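Local coordinates for protein putative ATP-dependent endonuclease of the OLD family (Thermus scotoductus, PDB 6P74) that degrades linear and supercoiled double-stranded DNA with the help of divalent metal ions and hydrolyses ATP as a DNA-stimulated ATPase, at residues N352-K355 and R359-T362; A385-N390 and R495-L500; G407-I412 and K454-K459; P425-H430 and I519-R524. One frame throughout, in Å; residues are numbered along the deposited sequence.

Contact 1 (N352-K355 and R359-T362); sequences NRFK and RFDT
Residues 352-355 of helix 341-355 and the chain that follows come back within 7.1 Å of each other, measured from CA of Lys-355 to CA of Arg-359, with Phe-354 CZ against the carbonyl of Arg-359. This is a helix-to-loop junction, closed by aromatic packing, in the connection between helix 341-355 of the ATPase domain and strand 372-376 of the Toprim domain. Phe-354 and Phe-360 carry the contact, with Lys-355 at its margin. The Phe-354 ring swings over to the loop because CG stands anti to the backbone N (chi1 173°), and its edge then lies against the loop: Phe-354 CZ is 3.4 Å from Arg-359 O, close to the ring plane. That same oxygen accepts a hydrogen bond from Arg-364 NH1, so its polar need is met there. The rings of Phe-354 and Phe-360 meet at an intermediate tilt, planes at 52° and centroids 6.0 Å apart. Phe-360 CD1 sits in the plane of the Phe-354 ring, at its edge, 3.9 Å from Phe-354 CE2. Lys-355 adds an aliphatic neighbour: its bent chain brings CD to the edge of the Phe-360 ring, where Lys-355 CD and Phe-360 CZ lie 3.6 Å apart.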
loop_
_atom_site.group_PDB
_atom_site.type_symbol
_atom_site.label_atom_id
_atom_site.label_comp_id
_atom_site.label_asym_id
_atom_site.label_seq_id
_atom_site.Cartn_x
_atom_site.Cartn_y
_atom_site.Cartn_z
ATOM N N ASN A 352 -2.538 -41.916 -3.508
ATOM C CA ASN A 352 -3.536 -42.977 -3.617
ATOM C C ASN A 352 -3.230 -44.132 -2.679
ATOM O O ASN A 352 -4.146 -44.698 -2.073
ATOM C CB ASN A 352 -3.620 -43.493 -5.054
ATOM C CG ASN A 352 -4.218 -42.478 -6.013
ATOM O OD1 ASN A 352 -4.969 -41.572 -5.618
ATOM N ND2 ASN A 352 -3.887 -42.625 -7.288
ATOM N N ARG A 353 -1.958 -44.528 -2.578
ATOM C CA ARG A 353 -1.610 -45.604 -1.658
ATOM C C ARG A 353 -1.965 -45.222 -0.236
ATOM O O ARG A 353 -2.338 -46.084 0.566
ATOM C CB ARG A 353 -0.117 -45.951 -1.730
ATOM C CG ARG A 353 0.350 -46.597 -3.012
ATOM C CD ARG A 353 1.880 -46.451 -3.185
ATOM N NE ARG A 353 2.648 -47.507 -2.528
ATOM C CZ ARG A 353 3.194 -47.402 -1.314
ATOM N NH1 ARG A 353 3.060 -46.274 -0.592
ATOM N NH2 ARG A 353 3.890 -48.432 -0.818
ATOM N N PHE A 354 -1.855 -43.938 0.095
ATOM C CA PHE A 354 -2.224 -43.524 1.437
ATOM C C PHE A 354 -3.737 -43.557 1.635
ATOM O O PHE A 354 -4.210 -43.863 2.735
ATOM C CB PHE A 354 -1.675 -42.135 1.730
ATOM C CG PHE A 354 -2.157 -41.584 3.032
ATOM C CD1 PHE A 354 -1.572 -42.000 4.232
ATOM C CD2 PHE A 354 -3.225 -40.692 3.064
ATOM C CE1 PHE A 354 -2.032 -41.514 5.449
ATOM C CE2 PHE A 354 -3.696 -40.187 4.278
ATOM C CZ PHE A 354 -3.092 -40.600 5.480
ATOM N N LYS A 355 -4.512 -43.282 0.585
ATOM C CA LYS A 355 -5.961 -43.234 0.743
ATOM C C LYS A 355 -6.574 -44.607 1.033
ATOM O O LYS A 355 -7.699 -44.666 1.533
ATOM C CB LYS A 355 -6.616 -42.609 -0.497
ATOM C CG LYS A 355 -6.051 -41.238 -0.903
ATOM C CD LYS A 355 -7.108 -40.283 -1.489
ATOM C CE LYS A 355 -8.241 -41.007 -2.232
ATOM N NZ LYS A 355 -8.002 -41.260 -3.698
ATOM N N ARG A 359 -6.293 -42.070 6.985
ATOM C CA ARG A 359 -7.264 -41.042 7.338
ATOM C C ARG A 359 -6.584 -39.685 7.271
ATOM O O ARG A 359 -5.436 -39.533 7.709
ATOM C CB ARG A 359 -7.877 -41.261 8.743
ATOM C CG ARG A 359 -8.865 -42.437 8.864
ATOM C CD ARG A 359 -9.314 -42.670 10.323
ATOM N NE ARG A 359 -8.193 -42.502 11.265
ATOM C CZ ARG A 359 -7.515 -43.494 11.868
ATOM N NH1 ARG A 359 -7.845 -44.764 11.654
ATOM N NH2 ARG A 359 -6.507 -43.214 12.703
ATOM N N PHE A 360 -7.313 -38.702 6.747
ATOM C CA PHE A 360 -6.808 -37.350 6.570
ATOM C C PHE A 360 -6.924 -36.539 7.852
ATOM O O PHE A 360 -7.856 -36.714 8.653
ATOM C CB PHE A 360 -7.572 -36.614 5.469
ATOM C CG PHE A 360 -7.532 -37.291 4.145
ATOM C CD1 PHE A 360 -6.336 -37.443 3.469
ATOM C CD2 PHE A 360 -8.695 -37.761 3.564
ATOM C CE1 PHE A 360 -6.291 -38.055 2.241
ATOM C CE2 PHE A 360 -8.667 -38.378 2.326
ATOM C CZ PHE A 360 -7.459 -38.522 1.660
ATOM N N ASP A 361 -5.987 -35.600 8.011
ATOM C CA ASP A 361 -5.871 -34.823 9.242
ATOM C C ASP A 361 -5.342 -33.441 8.886
ATOM O O ASP A 361 -4.173 -33.286 8.524
ATOM C CB ASP A 361 -4.956 -35.520 10.261
ATOM C CG ASP A 361 -4.839 -34.742 11.575
ATOM O OD1 ASP A 361 -5.503 -33.678 11.717
ATOM O OD2 ASP A 361 -4.072 -35.192 12.473
ATOM N N THR A 362 -6.208 -32.447 9.018
ATOM C CA THR A 362 -5.856 -31.070 8.701
ATOM C C THR A 362 -4.623 -30.598 9.445
ATOM O O THR A 362 -3.855 -29.787 8.913
ATOM C CB THR A 362 -7.043 -30.172 9.030
ATOM O OG1 THR A 362 -7.954 -30.226 7.929
ATOM C CG2 THR A 362 -6.592 -28.742 9.280
#

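Contact 2 (A385-N390 and R495-L500); sequences ALQLFN and RIAEIL
Two helices of the Toprim domain, 379-391 and 493-501, pack here through a small, largely aliphatic interface that buries 203 Å² between the two segments. Their local axes run in broadly similar directions, crossing at -39° with a closest approach of 9.9 Å. Leu-500 and Gln-387 bury the largest areas. Leu-500 points at the opposite helix, touching Gln-387 and Leu-388 of segment 385-390 with separate branches, and Ala-384 of the same helix besides. Its CD1 lies alongside the methylenes of Gln-387, 4.0 Å from Gln-387 CG, the two chains running past each other in opposite senses. The other methyl, Leu-500 CD2, meets Leu-388 CD2 at 4.2 Å, and these two side chains cross at about a right angle. With CG anti to the backbone N (chi1 171°) and a bend at chi2, Gln-387 lays its aliphatic part on Leu-500 and carries its amide on to Ala-497, whose CB is 4.1 Å from Gln-387 OE1. The amide nitrogen turns instead to Gln-391 OE1 in its own helix, while Gln-391 NE2 donates to the Leu-500 carbonyl and so ties the helices together. Between the segments themselves the contact therefore rests on dispersion and burial of methyl and methylene groups, with the glutamine contributing mainly its hydrocarbon portion.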
loop_
_atom_site.group_PDB
_atom_site.type_symbol
_atom_site.label_atom_id
_atom_site.label_comp_id
_atom_site.label_asym_id
_atom_site.label_seq_id
_atom_site.Cartn_x
_atom_site.Cartn_y
_atom_site.Cartn_z
ATOM N N ALA A 385 7.679 -37.483 21.004
ATOM C CA ALA A 385 8.523 -36.428 20.456
ATOM C C ALA A 385 8.429 -35.144 21.288
ATOM O O ALA A 385 9.449 -34.607 21.750
ATOM C CB ALA A 385 8.146 -36.173 18.992
ATOM N N LEU A 386 7.210 -34.650 21.519
ATOM C CA LEU A 386 7.051 -33.368 22.208
ATOM C C LEU A 386 7.546 -33.430 23.645
ATOM O O LEU A 386 8.072 -32.438 24.162
ATOM C CB LEU A 386 5.588 -32.904 22.162
ATOM C CG LEU A 386 5.046 -32.511 20.778
ATOM C CD1 LEU A 386 3.541 -32.264 20.817
ATOM C CD2 LEU A 386 5.748 -31.271 20.236
ATOM N N GLN A 387 7.403 -34.573 24.309
ATOM C CA GLN A 387 7.974 -34.690 25.642
ATOM C C GLN A 387 9.506 -34.678 25.575
ATOM O O GLN A 387 10.163 -34.081 26.434
ATOM C CB GLN A 387 7.444 -35.952 26.329
ATOM C CG GLN A 387 8.134 -36.279 27.634
ATOM C CD GLN A 387 7.892 -35.206 28.688
ATOM O OE1 GLN A 387 6.840 -34.565 28.694
ATOM N NE2 GLN A 387 8.871 -34.997 29.575
ATOM N N LEU A 388 10.096 -35.283 24.542
ATOM C CA LEU A 388 11.557 -35.233 24.445
ATOM C C LEU A 388 12.036 -33.826 24.119
ATOM O O LEU A 388 13.031 -33.364 24.690
ATOM C CB LEU A 388 12.076 -36.235 23.414
ATOM C CG LEU A 388 12.099 -37.660 23.962
ATOM C CD1 LEU A 388 12.258 -38.687 22.863
ATOM C CD2 LEU A 388 13.204 -37.794 25.020
ATOM N N PHE A 389 11.343 -33.128 23.212
ATOM C CA PHE A 389 11.638 -31.713 23.008
ATOM C C PHE A 389 11.710 -30.997 24.344
ATOM O O PHE A 389 12.652 -30.245 24.621
ATOM C CB PHE A 389 10.573 -31.046 22.139
ATOM C CG PHE A 389 10.820 -31.139 20.653
ATOM C CD1 PHE A 389 11.580 -30.186 20.004
ATOM C CD2 PHE A 389 10.239 -32.151 19.898
ATOM C CE1 PHE A 389 11.775 -30.249 18.634
ATOM C CE2 PHE A 389 10.424 -32.218 18.523
ATOM C CZ PHE A 389 11.196 -31.271 17.895
ATOM N N ASN A 390 10.708 -31.230 25.191
ATOM C CA ASN A 390 10.644 -30.549 26.476
ATOM C C ASN A 390 11.835 -30.930 27.362
ATOM O O ASN A 390 12.375 -30.093 28.096
ATOM C CB ASN A 390 9.304 -30.879 27.140
ATOM C CG ASN A 390 9.060 -30.082 28.407
ATOM O OD1 ASN A 390 8.823 -28.876 28.355
ATOM N ND2 ASN A 390 9.095 -30.758 29.548
ATOM N N ARG A 495 1.535 -41.932 30.729
ATOM C CA ARG A 495 2.409 -43.101 30.761
ATOM C C ARG A 495 3.683 -42.867 29.950
ATOM O O ARG A 495 4.791 -43.189 30.399
ATOM C CB ARG A 495 1.657 -44.330 30.251
ATOM C CG ARG A 495 2.419 -45.628 30.453
ATOM C CD ARG A 495 2.926 -45.715 31.898
ATOM N NE ARG A 495 4.032 -46.661 32.063
ATOM C CZ ARG A 495 4.814 -46.722 33.141
ATOM N NH1 ARG A 495 4.614 -45.886 34.155
ATOM N NH2 ARG A 495 5.799 -47.614 33.209
ATOM N N ILE A 496 3.551 -42.314 28.748
ATOM C CA ILE A 496 4.737 -42.037 27.950
ATOM C C ILE A 496 5.636 -41.052 28.675
ATOM O O ILE A 496 6.859 -41.217 28.719
ATOM C CB ILE A 496 4.344 -41.512 26.562
ATOM C CG1 ILE A 496 3.693 -42.628 25.748
ATOM C CG2 ILE A 496 5.577 -40.954 25.851
ATOM C CD1 ILE A 496 2.852 -42.141 24.582
ATOM N N ALA A 497 5.045 -40.005 29.245
ATOM C CA ALA A 497 5.842 -38.964 29.875
ATOM C C ALA A 497 6.625 -39.512 31.057
ATOM O O ALA A 497 7.810 -39.197 31.222
ATOM C CB ALA A 497 4.946 -37.806 30.324
ATOM N N GLU A 498 5.992 -40.327 31.901
ATOM C CA GLU A 498 6.728 -40.759 33.075
ATOM C C GLU A 498 7.836 -41.738 32.711
ATOM O O GLU A 498 8.908 -41.708 33.331
ATOM C CB GLU A 498 5.790 -41.320 34.147
ATOM C CG GLU A 498 4.899 -42.487 33.805
ATOM C CD GLU A 498 3.904 -42.766 34.945
ATOM O OE1 GLU A 498 3.240 -41.803 35.403
ATOM O OE2 GLU A 498 3.803 -43.934 35.402
ATOM N N ILE A 499 7.641 -42.576 31.693
ATOM C CA ILE A 499 8.764 -43.378 31.211
ATOM C C ILE A 499 9.889 -42.473 30.729
ATOM O O ILE A 499 11.036 -42.587 31.178
ATOM C CB ILE A 499 8.314 -44.348 30.106
ATOM C CG1 ILE A 499 7.486 -45.487 30.716
ATOM C CG2 ILE A 499 9.513 -44.893 29.377
ATOM C CD1 ILE A 499 6.709 -46.295 29.672
ATOM N N LEU A 500 9.573 -41.544 29.819
ATOM C CA LEU A 500 10.614 -40.705 29.231
ATOM C C LEU A 500 11.295 -39.829 30.266
ATOM O O LEU A 500 12.462 -39.458 30.099
ATOM C CB LEU A 500 10.023 -39.838 28.131
ATOM C CG LEU A 500 9.732 -40.627 26.873
ATOM C CD1 LEU A 500 8.953 -39.775 25.879
ATOM C CD2 LEU A 500 11.047 -41.124 26.311
#

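Contact 3 (G407-I412 and K454-K459); sequences GGKAGI and KAEQEK
Beside the inferred metal site of the Toprim domain, Lys-409, Glu-456 and Lys-459 form a salt-bridge network that joins the start of helix 409-422 to helix 443-467. Lys-409 directs its side chain at the second helix and is extended beyond CG, which delivers Lys-409 NZ to Glu-456 OE1 at 2.7 Å; the oxygen is met nearly along its C-O axis. Glu-456 bends at chi2 (-53°) to present its carboxylate, and the second oxygen is used within its own helix: Lys-459 NZ approaches Glu-456 OE2 at 2.8 Å, on the syn side but 34° out of the carboxylate plane. One carboxylate thus holds two ammonium groups, whose nitrogens, Lys-409 NZ and Lys-459 NZ, stay 6.4 Å apart. The chains also touch through hydrocarbon, Lys-409 CD lying 4.1 Å from Lys-459 CB. Lys-409 NZ has further hydrogen bonds to Asn-460 OD1 and to the carbonyl of Asp-431, so the buried ammonium is gripped by several oxygens. Its side chain passes about 4 Å from that of Glu-377, and Glu-456 lies equally near Asp-433. Set beside these acidic residues inferred to bind divalent metal, with the Lys-409 side chain about 8 Å from the bound samarium, the network is consistent with a second-shell role in a Toprim nuclease centre.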
loop_
_atom_site.group_PDB
_atom_site.type_symbol
_atom_site.label_atom_id
_atom_site.label_comp_id
_atom_site.label_asym_id
_atom_site.label_seq_id
_atom_site.Cartn_x
_atom_site.Cartn_y
_atom_site.Cartn_z
ATOM N N GLY A 407 0.055 -40.318 10.128
ATOM C CA GLY A 407 -0.910 -41.365 9.868
ATOM C C GLY A 407 -0.325 -42.657 9.337
ATOM O O GLY A 407 -0.983 -43.347 8.544
ATOM N N GLY A 408 0.901 -43.001 9.737
ATOM C CA GLY A 408 1.510 -44.270 9.360
ATOM C C GLY A 408 2.537 -44.070 8.267
ATOM O O GLY A 408 2.785 -42.952 7.806
ATOM N N LYS A 409 3.149 -45.179 7.834
ATOM C CA LYS A 409 4.320 -45.052 6.969
ATOM C C LYS A 409 3.946 -44.497 5.596
ATOM O O LYS A 409 4.607 -43.576 5.094
ATOM C CB LYS A 409 5.047 -46.390 6.873
ATOM C CG LYS A 409 5.691 -46.765 8.254
ATOM C CD LYS A 409 6.450 -48.089 8.209
ATOM C CE LYS A 409 7.121 -48.382 9.568
ATOM N NZ LYS A 409 7.764 -49.732 9.576
ATOM N N ALA A 410 2.871 -45.024 4.986
ATOM C CA ALA A 410 2.397 -44.474 3.719
ATOM C C ALA A 410 2.088 -42.988 3.850
ATOM O O ALA A 410 2.299 -42.226 2.902
ATOM C CB ALA A 410 1.165 -45.249 3.216
ATOM N N GLY A 411 1.615 -42.559 5.021
ATOM C CA GLY A 411 1.385 -41.142 5.253
ATOM C C GLY A 411 2.673 -40.350 5.295
ATOM O O GLY A 411 2.711 -39.192 4.861
ATOM N N ILE A 412 3.738 -40.950 5.839
ATOM C CA ILE A 412 5.044 -40.289 5.865
ATOM C C ILE A 412 5.569 -40.083 4.444
ATOM O O ILE A 412 6.012 -38.991 4.089
ATOM C CB ILE A 412 6.048 -41.082 6.724
ATOM C CG1 ILE A 412 5.683 -40.988 8.198
ATOM C CG2 ILE A 412 7.444 -40.508 6.562
ATOM C CD1 ILE A 412 6.545 -41.844 9.091
ATOM N N LYS A 454 8.451 -58.693 5.495
ATOM C CA LYS A 454 8.821 -58.212 4.165
ATOM C C LYS A 454 8.024 -56.969 3.781
ATOM O O LYS A 454 8.580 -56.015 3.221
ATOM C CB LYS A 454 8.646 -59.317 3.112
ATOM C CG LYS A 454 9.583 -60.515 3.282
ATOM C CD LYS A 454 10.944 -60.124 3.863
ATOM C CE LYS A 454 11.644 -61.311 4.585
ATOM N NZ LYS A 454 10.956 -61.796 5.852
ATOM N N ALA A 455 6.722 -56.956 4.061
ATOM C CA ALA A 455 5.926 -55.763 3.773
ATOM C C ALA A 455 6.497 -54.538 4.485
ATOM O O ALA A 455 6.699 -53.483 3.869
ATOM C CB ALA A 455 4.469 -55.992 4.178
ATOM N N GLU A 456 6.760 -54.665 5.792
ATOM C CA GLU A 456 7.347 -53.562 6.542
ATOM C C GLU A 456 8.693 -53.143 5.963
ATOM O O GLU A 456 8.983 -51.947 5.865
ATOM C CB GLU A 456 7.495 -53.946 8.016
ATOM C CG GLU A 456 6.166 -53.975 8.784
ATOM C CD GLU A 456 5.321 -52.695 8.674
ATOM O OE1 GLU A 456 5.836 -51.583 8.936
ATOM O OE2 GLU A 456 4.119 -52.812 8.328
ATOM N N GLN A 457 9.523 -54.113 5.557
ATOM C CA GLN A 457 10.829 -53.774 5.008
ATOM C C GLN A 457 10.696 -52.990 3.715
ATOM O O GLN A 457 11.462 -52.054 3.477
ATOM C CB GLN A 457 11.656 -55.039 4.821
ATOM C CG GLN A 457 12.189 -55.564 6.176
ATOM C CD GLN A 457 12.839 -56.920 6.067
ATOM O OE1 GLN A 457 12.473 -57.734 5.212
ATOM N NE2 GLN A 457 13.823 -57.171 6.931
ATOM N N GLU A 458 9.690 -53.316 2.915
ATOM C CA GLU A 458 9.410 -52.569 1.700
ATOM C C GLU A 458 8.967 -51.146 2.022
ATOM O O GLU A 458 9.466 -50.184 1.420
ATOM C CB GLU A 458 8.346 -53.307 0.895
ATOM C CG GLU A 458 8.319 -52.977 -0.572
ATOM C CD GLU A 458 6.990 -53.350 -1.211
ATOM O OE1 GLU A 458 6.167 -52.431 -1.453
ATOM O OE2 GLU A 458 6.764 -54.562 -1.441
ATOM N N LYS A 459 8.037 -50.991 2.980
ATOM C CA LYS A 459 7.619 -49.649 3.397
ATOM C C LYS A 459 8.791 -48.838 3.947
ATOM O O LYS A 459 8.878 -47.625 3.700
ATOM C CB LYS A 459 6.521 -49.716 4.457
ATOM C CG LYS A 459 5.284 -50.473 4.095
ATOM C CD LYS A 459 4.312 -50.406 5.230
ATOM C CE LYS A 459 3.180 -51.395 5.089
ATOM N NZ LYS A 459 2.539 -51.587 6.433
#

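Contact 4 (P425-H430 and I519-R524)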
loop_
_atom_site.group_PDB
_atom_site.type_symbol
_atom_site.label_atom_id
_atom_site.label_comp_id
_atom_site.label_asym_id
_atom_site.label_seq_id
_atom_site.Cartn_x
_atom_site.Cartn_y
_atom_site.Cartn_z
ATOM N N PRO A 425 12.775 -28.293 4.987
ATOM C CA PRO A 425 13.661 -29.235 5.679
ATOM C C PRO A 425 12.855 -30.107 6.622
ATOM O O PRO A 425 11.886 -29.650 7.235
ATOM C CB PRO A 425 14.632 -28.327 6.449
ATOM C CG PRO A 425 14.455 -26.983 5.859
ATOM C CD PRO A 425 13.042 -26.908 5.386
ATOM N N PHE A 426 13.258 -31.370 6.740
ATOM C CA PHE A 426 12.495 -32.299 7.560
ATOM C C PHE A 426 13.405 -33.410 8.072
ATOM O O PHE A 426 14.462 -33.685 7.505
ATOM C CB PHE A 426 11.319 -32.898 6.776
ATOM C CG PHE A 426 11.750 -33.758 5.622
ATOM C CD1 PHE A 426 12.011 -33.194 4.389
ATOM C CD2 PHE A 426 11.943 -35.122 5.788
ATOM C CE1 PHE A 426 12.443 -33.979 3.329
ATOM C CE2 PHE A 426 12.361 -35.913 4.744
ATOM C CZ PHE A 426 12.608 -35.339 3.501
ATOM N N VAL A 427 12.974 -34.046 9.161
ATOM C CA VAL A 427 13.541 -35.308 9.626
ATOM C C VAL A 427 12.393 -36.315 9.775
ATOM O O VAL A 427 11.283 -35.960 10.192
ATOM C CB VAL A 427 14.321 -35.107 10.947
ATOM C CG1 VAL A 427 14.779 -36.439 11.540
ATOM C CG2 VAL A 427 15.521 -34.168 10.737
ATOM N N VAL A 428 12.647 -37.562 9.401
ATOM C CA VAL A 428 11.709 -38.659 9.604
ATOM C C VAL A 428 12.201 -39.544 10.757
ATOM O O VAL A 428 13.381 -39.928 10.801
ATOM C CB VAL A 428 11.552 -39.507 8.331
ATOM C CG1 VAL A 428 10.520 -40.574 8.573
ATOM C CG2 VAL A 428 11.179 -38.647 7.123
ATOM N N VAL A 429 11.294 -39.916 11.661
ATOM C CA VAL A 429 11.525 -41.035 12.579
ATOM C C VAL A 429 10.366 -42.000 12.427
ATOM O O VAL A 429 9.205 -41.582 12.458
ATOM C CB VAL A 429 11.635 -40.620 14.062
ATOM C CG1 VAL A 429 12.538 -41.587 14.813
ATOM C CG2 VAL A 429 12.069 -39.190 14.217
ATOM N N HIS A 430 10.667 -43.291 12.343
ATOM C CA HIS A 430 9.613 -44.291 12.379
ATOM C C HIS A 430 10.160 -45.597 12.957
ATOM O O HIS A 430 11.378 -45.807 13.066
ATOM C CB HIS A 430 9.030 -44.501 10.983
ATOM C CG HIS A 430 9.991 -45.129 10.030
ATOM N ND1 HIS A 430 10.212 -46.486 9.995
ATOM C CD2 HIS A 430 10.817 -44.587 9.096
ATOM C CE1 HIS A 430 11.113 -46.757 9.063
ATOM N NE2 HIS A 430 11.493 -45.623 8.503
ATOM N N ILE A 519 15.398 -35.957 16.987
ATOM C CA ILE A 519 14.965 -34.665 17.520
ATOM C C ILE A 519 16.135 -33.686 17.585
ATOM O O ILE A 519 15.983 -32.494 17.278
ATOM C CB ILE A 519 14.279 -34.853 18.885
ATOM C CG1 ILE A 519 12.906 -35.494 18.675
ATOM C CG2 ILE A 519 14.075 -33.502 19.583
ATOM C CD1 ILE A 519 12.430 -36.307 19.817
ATOM N N ARG A 520 17.329 -34.179 17.933
ATOM C CA ARG A 520 18.514 -33.324 17.927
ATOM C C ARG A 520 18.844 -32.837 16.515
ATOM O O ARG A 520 19.273 -31.697 16.332
ATOM C CB ARG A 520 19.721 -34.064 18.527
ATOM C CG ARG A 520 19.640 -34.324 20.015
ATOM C CD ARG A 520 20.959 -34.865 20.546
ATOM N NE ARG A 520 20.839 -35.283 21.933
ATOM C CZ ARG A 520 20.954 -34.460 22.957
ATOM N NH1 ARG A 520 21.214 -33.178 22.746
ATOM N NH2 ARG A 520 20.805 -34.915 24.189
ATOM N N GLN A 521 18.670 -33.690 15.499
ATOM C CA GLN A 521 18.965 -33.250 14.132
ATOM C C GLN A 521 17.966 -32.193 13.658
ATOM O O GLN A 521 18.356 -31.166 13.079
ATOM C CB GLN A 521 18.984 -34.442 13.171
ATOM C CG GLN A 521 19.254 -34.040 11.683
ATOM C CD GLN A 521 19.787 -35.213 10.837
ATOM O OE1 GLN A 521 20.756 -35.873 11.212
ATOM N NE2 GLN A 521 19.141 -35.479 9.707
ATOM N N VAL A 522 16.668 -32.426 13.875
ATOM C CA VAL A 522 15.690 -31.451 13.389
ATOM C C VAL A 522 15.816 -30.129 14.135
ATOM O O VAL A 522 15.414 -29.084 13.614
ATOM C CB VAL A 522 14.246 -31.986 13.483
ATOM C CG1 VAL A 522 13.719 -31.822 14.912
ATOM C CG2 VAL A 522 13.301 -31.253 12.448
ATOM N N THR A 523 16.395 -30.151 15.340
ATOM C CA THR A 523 16.614 -28.952 16.136
ATOM C C THR A 523 17.889 -28.216 15.747
ATOM O O THR A 523 18.028 -27.027 16.056
ATOM C CB THR A 523 16.678 -29.335 17.626
ATOM O OG1 THR A 523 15.355 -29.569 18.119
ATOM C CG2 THR A 523 17.308 -28.226 18.440
ATOM N N ARG A 524 18.809 -28.881 15.076
ATOM C CA ARG A 524 20.146 -28.329 14.874
ATOM C C ARG A 524 20.111 -27.178 13.877
ATOM O O ARG A 524 19.679 -27.375 12.732
ATOM C CB ARG A 524 21.086 -29.432 14.399
ATOM C CG ARG A 524 22.543 -29.187 14.713
ATOM C CD ARG A 524 23.231 -30.478 15.185
ATOM N NE ARG A 524 23.066 -31.580 14.242
ATOM C CZ ARG A 524 22.721 -32.822 14.589
ATOM N NH1 ARG A 524 22.503 -33.115 15.871
ATOM N NH2 ARG A 524 22.601 -33.775 13.659
#
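Gln-521 and Val-522, in the last turn of helix 513-523, close on a single residue of strand 426-431, Val-427, which points at them from the sheet. The segment begins at Ile-519, whose CB is directed away from the strand; its side chain packs on Leu-374 of the neighbouring strand. Gln-521 faces strand 426-431. Its CG, anti to the backbone N (chi1 178°), lies 3.9 Å from Val-427 CG2, and the extended chain takes the amide onward until Gln-521 NE2 passes 4.0 Å from that same methyl. The amide nitrogen finds its hydrogen bond beyond, at the carbonyl of Glu-470. Val-522 then provides the closest approach, its CB standing 3.7 Å from Val-427 CG2 and 4.0 Å from Val-427 CB. One branch, Val-427 CG2, thus touches both helix residues and sits 3.8 Å from the backbone N of Val-522, pressed close to the helix backbone as well as to its side chains. At Thr-523, OG1 bonds to Ile-519 O at 3.1 Å, tilted 30° from the carbonyl plane; the backbone N of Thr-523 reaches the same oxygen from the opposite face, so two donors tie this residue to the preceding turn. Arg-524 brings one guanidinium face near Gln-521 CA, which sits toward the rim of the group. As a whole, the helix packs on the parallel Toprim sheet: strand 426-431 lies between strands 372-376 and 472-475, with Val-427 also touching Leu-374 and Phe-473, while Phe-426 and Val-428 on the same strand pack against helix 409-422.

In the fold
Contact 1 comes first along the chain, at the end of the inferred ATPase region, and the other three lie in the Toprim domain. Contacts 2 and 4 have alternating segments, as do contacts 3 and 4, whereas contact 3 is nested within the loop closed by contact 2. Contact 4 links the group: its strand meets contact 3 at Val-428 and its helix meets contact 2 at Ile-519, with centres 18 and 16 Å away respectively. Contact 1, its centre 13 Å from that of contact 3, rests through Phe-354 on the start of helix 409-422, so the end of the ATPase region packs on the Toprim domain through that helix. It stays about 12 Å from contacts 2 and 4 at the nearest atoms.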